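Local coordinates for spike protein P1 (Pseudoalteromonas phage pm2, PDB 2VVE) that serves as the receptor-binding spike at the fivefold vertices of the virion, its C-terminal part carrying the receptor-binding activity, at residues P114-D119 with V204-T209; F129-R134 with P155-T160. All blocks are in the same frame, centred on the assembly; numbering follows the deposited sequence.

Contact 1. Residues P114-D119 with V204-T209; sequences PFFDID and VFPVET
Phe116 and Val204 form an antiparallel hydrogen-bonded pair where strands 116-120 and 200-208 meet in one of the two antiparallel sheets of a beta sandwich, consistent with a jelly-roll type of domain. Phe116 N donates to Val204 O (3.0 Å), and Val204 N returns a bond to Phe116 O (2.7 Å). Their side chains lie side by side on the same face of the sheet. In Phe116, chi1 66° sets CG between the backbone N and the carbonyl carbon, and the ring lies against Val204, whose CB is 3.8 Å from the ring centroid in a CH-pi contact. A branched valine suits this place, since CG1 packs on the ring while CG2 reaches Ile118 CD1. Pro206 CG meets the Phe116 ring at its edge. Phe115 and Phe205 pair in an offset edge-to-face stack, planes at 62°, and Phe115 CB rests over the Phe205 face. Beyond the ladder, one water donates to both Pro114 O and Pro206 O, bridging the two segments where these prolines, lacking an N-H, cannot donate a bond. Helix 105-110 packs on Phe115 and Phe205, the Phe116 ring meets that of Phe90, and strand 151-160 pairs with the far side of strand 200-208.

Contact 2. Residues F129-R134 with P155-T160; sequences FSLKAR and PAFYIT
Leu131 and Phe157 carry this contact, meeting between strands 129-137 and 151-160, whose short segments come within 9.3 Å of each other axis to axis. At that spacing the strands meet through side chains. The leucine puts CG anti to its own backbone N (chi1 -174°), which extends the branch across the gap; CD2 then stands over one face of the Phe157 ring, 4.0 Å from its centroid, displaced toward the rim in a CH-pi contact. CG of the same leucine lies 3.8 Å from Phe157 CE2. Leucine suits the place because its branched end can lie over the flat ring, the two side chains slanting across each other. Strand 129-137 belongs to a four-stranded antiparallel sheet of order 1-4-2-3, and strand 151-160 to the sheet facing it: this is the buried interior of a beta sandwich, consistent with the jelly-roll type of architecture. Phe157 has CG beside its backbone N and anti to the carbonyl carbon (chi1 -60°), and its ring reaches across to the other strand, bringing CZ 3.8 Å from Ala133 CB. The small alanine suits this place because the ring tip closes in on the opposing strand here, with Lys132 O near the ring plane at its edge. Beside the ring, Ile159 CD1 approaches Leu131 CD2 at 4.1 Å. Lys132 starts away from the interior, and its NZ forms a salt bridge with Asp237. Leu191 and Val193 of strand 189-195 also touch Phe157.

How the contacts relate
The two contacts, centred about 7 Å apart, both reach one sheet through strands 200-208 and 151-160, which are neighbours in it, so contact 1 joins strands within the sheet and contact 2 joins that sheet to the one facing it. Probable backbone hydrogen bonds tie them, Phe205 N to Tyr158 O at 2.8 Å and Ala156 N to Val207 O at 2.8 Å. Thr209 CG2 also packs 3.4 Å from Ala156 CB. Along the chain, contact 2 is nested within the loop closed by contact 1, and strand 129-137 is the next strand after 116-120. Neither contact includes the calcium ligands Ser150, Asp212 and Asp214, although Asp212 follows Thr209 by three residues.

Contact 1. Residues P114-D119 with V204-T209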
# COMPACT_ATOMS: atom_id res chain seq x y z
N PRO A 114 15.03 -1.70 -29.18
CA PRO A 114 15.30 -1.57 -27.75
C PRO A 114 15.35 -0.13 -27.25
O PRO A 114 15.87 0.76 -27.94
CB PRO A 114 16.65 -2.27 -27.57
CG PRO A 114 16.65 -3.30 -28.66
CD PRO A 114 16.04 -2.56 -29.82
N PHE A 115 14.80 0.07 -26.07
CA PHE A 115 14.78 1.39 -25.45
C PHE A 115 15.19 1.32 -23.99
O PHE A 115 15.33 0.24 -23.39
CB PHE A 115 13.37 2.01 -25.57
CG PHE A 115 12.29 1.20 -24.88
CD1 PHE A 115 12.11 1.27 -23.49
CD2 PHE A 115 11.47 0.35 -25.62
CE1 PHE A 115 11.12 0.52 -22.86
CE2 PHE A 115 10.48 -0.41 -25.00
CZ PHE A 115 10.31 -0.33 -23.62
N PHE A 116 15.39 2.49 -23.39
CA PHE A 116 15.53 2.59 -21.95
C PHE A 116 14.82 3.87 -21.53
O PHE A 116 14.61 4.76 -22.36
CB PHE A 116 17.00 2.55 -21.51
CG PHE A 116 17.80 3.75 -21.97
CD1 PHE A 116 17.91 4.87 -21.14
CD2 PHE A 116 18.41 3.77 -23.21
CE1 PHE A 116 18.64 5.98 -21.53
CE2 PHE A 116 19.14 4.88 -23.63
CZ PHE A 116 19.25 5.99 -22.78
N ASP A 117 14.48 3.97 -20.25
CA ASP A 117 13.78 5.14 -19.74
C ASP A 117 14.72 5.98 -18.86
O ASP A 117 15.55 5.42 -18.13
CB ASP A 117 12.54 4.73 -18.93
CG ASP A 117 11.42 4.14 -19.80
OD1 ASP A 117 11.35 4.45 -21.01
OD2 ASP A 117 10.60 3.37 -19.27
N ILE A 118 14.57 7.30 -18.93
CA ILE A 118 15.23 8.21 -17.99
C ILE A 118 14.14 8.85 -17.13
O ILE A 118 13.25 9.52 -17.66
CB ILE A 118 16.05 9.32 -18.68
CG1 ILE A 118 17.07 8.73 -19.66
CG2 ILE A 118 16.73 10.24 -17.63
CD1 ILE A 118 17.78 9.79 -20.52
N ASP A 119 14.22 8.64 -15.82
CA ASP A 119 13.29 9.29 -14.90
C ASP A 119 13.91 10.60 -14.45
O ASP A 119 14.82 10.62 -13.61
CB ASP A 119 12.98 8.37 -13.72
CG ASP A 119 11.85 8.89 -12.84
OD1 ASP A 119 11.19 9.89 -13.21
OD2 ASP A 119 11.62 8.28 -11.78
N VAL A 204 13.83 6.50 -24.33
CA VAL A 204 14.94 6.76 -25.26
C VAL A 204 15.23 5.54 -26.14
O VAL A 204 15.47 4.45 -25.63
CB VAL A 204 16.25 7.14 -24.49
CG1 VAL A 204 17.37 7.49 -25.48
CG2 VAL A 204 16.00 8.27 -23.50
N PHE A 205 15.21 5.75 -27.46
CA PHE A 205 15.54 4.70 -28.45
C PHE A 205 16.89 5.03 -29.13
O PHE A 205 16.97 5.96 -29.95
CB PHE A 205 14.46 4.59 -29.54
CG PHE A 205 13.08 4.27 -29.03
CD1 PHE A 205 12.60 2.96 -29.10
CD2 PHE A 205 12.24 5.27 -28.54
CE1 PHE A 205 11.31 2.65 -28.66
CE2 PHE A 205 10.95 4.96 -28.09
CZ PHE A 205 10.49 3.65 -28.14
N PRO A 206 17.95 4.29 -28.78
CA PRO A 206 19.21 4.44 -29.52
C PRO A 206 19.08 3.78 -30.90
O PRO A 206 18.81 2.58 -31.01
CB PRO A 206 20.24 3.71 -28.64
CG PRO A 206 19.56 3.52 -27.30
CD PRO A 206 18.10 3.35 -27.65
N VAL A 207 19.27 4.58 -31.95
CA VAL A 207 19.04 4.12 -33.33
C VAL A 207 20.11 4.56 -34.32
O VAL A 207 20.86 5.52 -34.06
CB VAL A 207 17.67 4.61 -33.88
CG1 VAL A 207 16.53 4.18 -32.98
CG2 VAL A 207 17.67 6.13 -34.08
N GLU A 208 20.16 3.86 -35.46
CA GLU A 208 20.89 4.35 -36.63
C GLU A 208 19.88 5.07 -37.56
O GLU A 208 18.88 4.47 -37.95
CB GLU A 208 21.57 3.18 -37.36
CG GLU A 208 22.29 3.59 -38.65
CD GLU A 208 23.28 4.75 -38.44
OE1 GLU A 208 24.28 4.57 -37.70
OE2 GLU A 208 23.04 5.84 -39.02
N THR A 209 20.16 6.33 -37.92
CA THR A 209 19.20 7.13 -38.70
C THR A 209 19.46 7.10 -40.21
O THR A 209 18.63 7.55 -41.00
CB THR A 209 19.15 8.63 -38.26
OG1 THR A 209 20.41 9.25 -38.51
CG2 THR A 209 18.77 8.77 -36.80
O HOH W 1 17.99 0.40 -29.61

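Contact 2. Residues F129-R134 with P155-T160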
# COMPACT_ATOMS: atom_id res chain seq x y z
N PHE A 129 21.34 18.45 -19.62
CA PHE A 129 22.32 17.47 -19.15
C PHE A 129 22.95 16.72 -20.31
O PHE A 129 22.37 16.62 -21.39
CB PHE A 129 21.68 16.50 -18.16
CG PHE A 129 20.62 15.61 -18.77
CD1 PHE A 129 20.97 14.37 -19.31
CD2 PHE A 129 19.28 16.01 -18.80
CE1 PHE A 129 20.00 13.54 -19.87
CE2 PHE A 129 18.30 15.19 -19.36
CZ PHE A 129 18.66 13.95 -19.90
N SER A 130 24.16 16.21 -20.07
CA SER A 130 24.90 15.45 -21.09
C SER A 130 24.45 13.99 -21.13
O SER A 130 24.46 13.30 -20.11
CB SER A 130 26.40 15.51 -20.81
OG SER A 130 27.12 14.66 -21.70
N LEU A 131 24.06 13.54 -22.32
CA LEU A 131 23.80 12.12 -22.57
C LEU A 131 24.76 11.63 -23.64
O LEU A 131 24.83 12.19 -24.74
CB LEU A 131 22.34 11.91 -23.01
CG LEU A 131 21.80 10.48 -23.18
CD1 LEU A 131 21.90 9.67 -21.89
CD2 LEU A 131 20.36 10.51 -23.65
N LYS A 132 25.48 10.56 -23.32
CA LYS A 132 26.53 10.06 -24.19
C LYS A 132 26.34 8.60 -24.54
O LYS A 132 25.64 7.86 -23.85
CB LYS A 132 27.89 10.23 -23.52
CG LYS A 132 28.35 11.67 -23.34
CD LYS A 132 29.67 11.68 -22.59
CE LYS A 132 30.14 13.09 -22.26
NZ LYS A 132 31.35 13.07 -21.36
N ALA A 133 26.97 8.18 -25.64
CA ALA A 133 27.10 6.76 -25.94
C ALA A 133 28.45 6.47 -26.56
O ALA A 133 28.96 7.28 -27.35
CB ALA A 133 25.98 6.30 -26.85
N ARG A 134 29.00 5.31 -26.21
CA ARG A 134 30.16 4.74 -26.87
C ARG A 134 29.60 3.92 -28.04
O ARG A 134 28.83 2.96 -27.85
CB ARG A 134 30.97 3.88 -25.89
CG ARG A 134 32.12 3.12 -26.53
CD ARG A 134 32.89 2.28 -25.51
NE ARG A 134 34.05 1.66 -26.13
CZ ARG A 134 35.05 1.08 -25.47
NH1 ARG A 134 36.07 0.56 -26.14
NH2 ARG A 134 35.03 1.03 -24.14
N PRO A 155 24.30 8.01 -35.82
CA PRO A 155 23.57 7.48 -34.67
C PRO A 155 22.72 8.57 -34.00
O PRO A 155 23.07 9.75 -34.07
CB PRO A 155 24.68 6.98 -33.74
CG PRO A 155 25.90 7.78 -34.14
CD PRO A 155 25.76 8.01 -35.61
N ALA A 156 21.61 8.18 -33.40
CA ALA A 156 20.76 9.15 -32.70
C ALA A 156 20.13 8.53 -31.46
O ALA A 156 20.08 7.30 -31.32
CB ALA A 156 19.67 9.69 -33.62
N PHE A 157 19.70 9.40 -30.54
CA PHE A 157 18.70 9.03 -29.54
C PHE A 157 17.41 9.65 -30.00
O PHE A 157 17.36 10.85 -30.24
CB PHE A 157 19.03 9.62 -28.17
CG PHE A 157 20.34 9.17 -27.61
CD1 PHE A 157 20.59 7.82 -27.39
CD2 PHE A 157 21.32 10.10 -27.30
CE1 PHE A 157 21.83 7.40 -26.84
CE2 PHE A 157 22.57 9.70 -26.77
CZ PHE A 157 22.81 8.34 -26.54
N TYR A 158 16.37 8.82 -30.14
CA TYR A 158 15.01 9.33 -30.28
C TYR A 158 14.38 9.33 -28.89
O TYR A 158 14.26 8.27 -28.27
CB TYR A 158 14.17 8.44 -31.21
CG TYR A 158 14.54 8.47 -32.68
CD1 TYR A 158 15.49 9.37 -33.20
CD2 TYR A 158 13.94 7.58 -33.56
CE1 TYR A 158 15.81 9.37 -34.55
CE2 TYR A 158 14.26 7.58 -34.90
CZ TYR A 158 15.17 8.47 -35.40
OH TYR A 158 15.43 8.42 -36.76
N ILE A 159 13.98 10.50 -28.40
CA ILE A 159 13.49 10.63 -27.03
C ILE A 159 12.07 11.22 -27.00
O ILE A 159 11.79 12.20 -27.69
CB ILE A 159 14.43 11.51 -26.17
CG1 ILE A 159 15.89 11.04 -26.31
CG2 ILE A 159 13.98 11.52 -24.69
CD1 ILE A 159 16.90 11.80 -25.43
N THR A 160 11.19 10.64 -26.20
CA THR A 160 9.83 11.19 -26.09
C THR A 160 9.92 12.61 -25.48
O THR A 160 10.67 12.83 -24.54
CB THR A 160 8.89 10.29 -25.23
OG1 THR A 160 9.46 10.11 -23.94
CG2 THR A 160 8.69 8.91 -25.89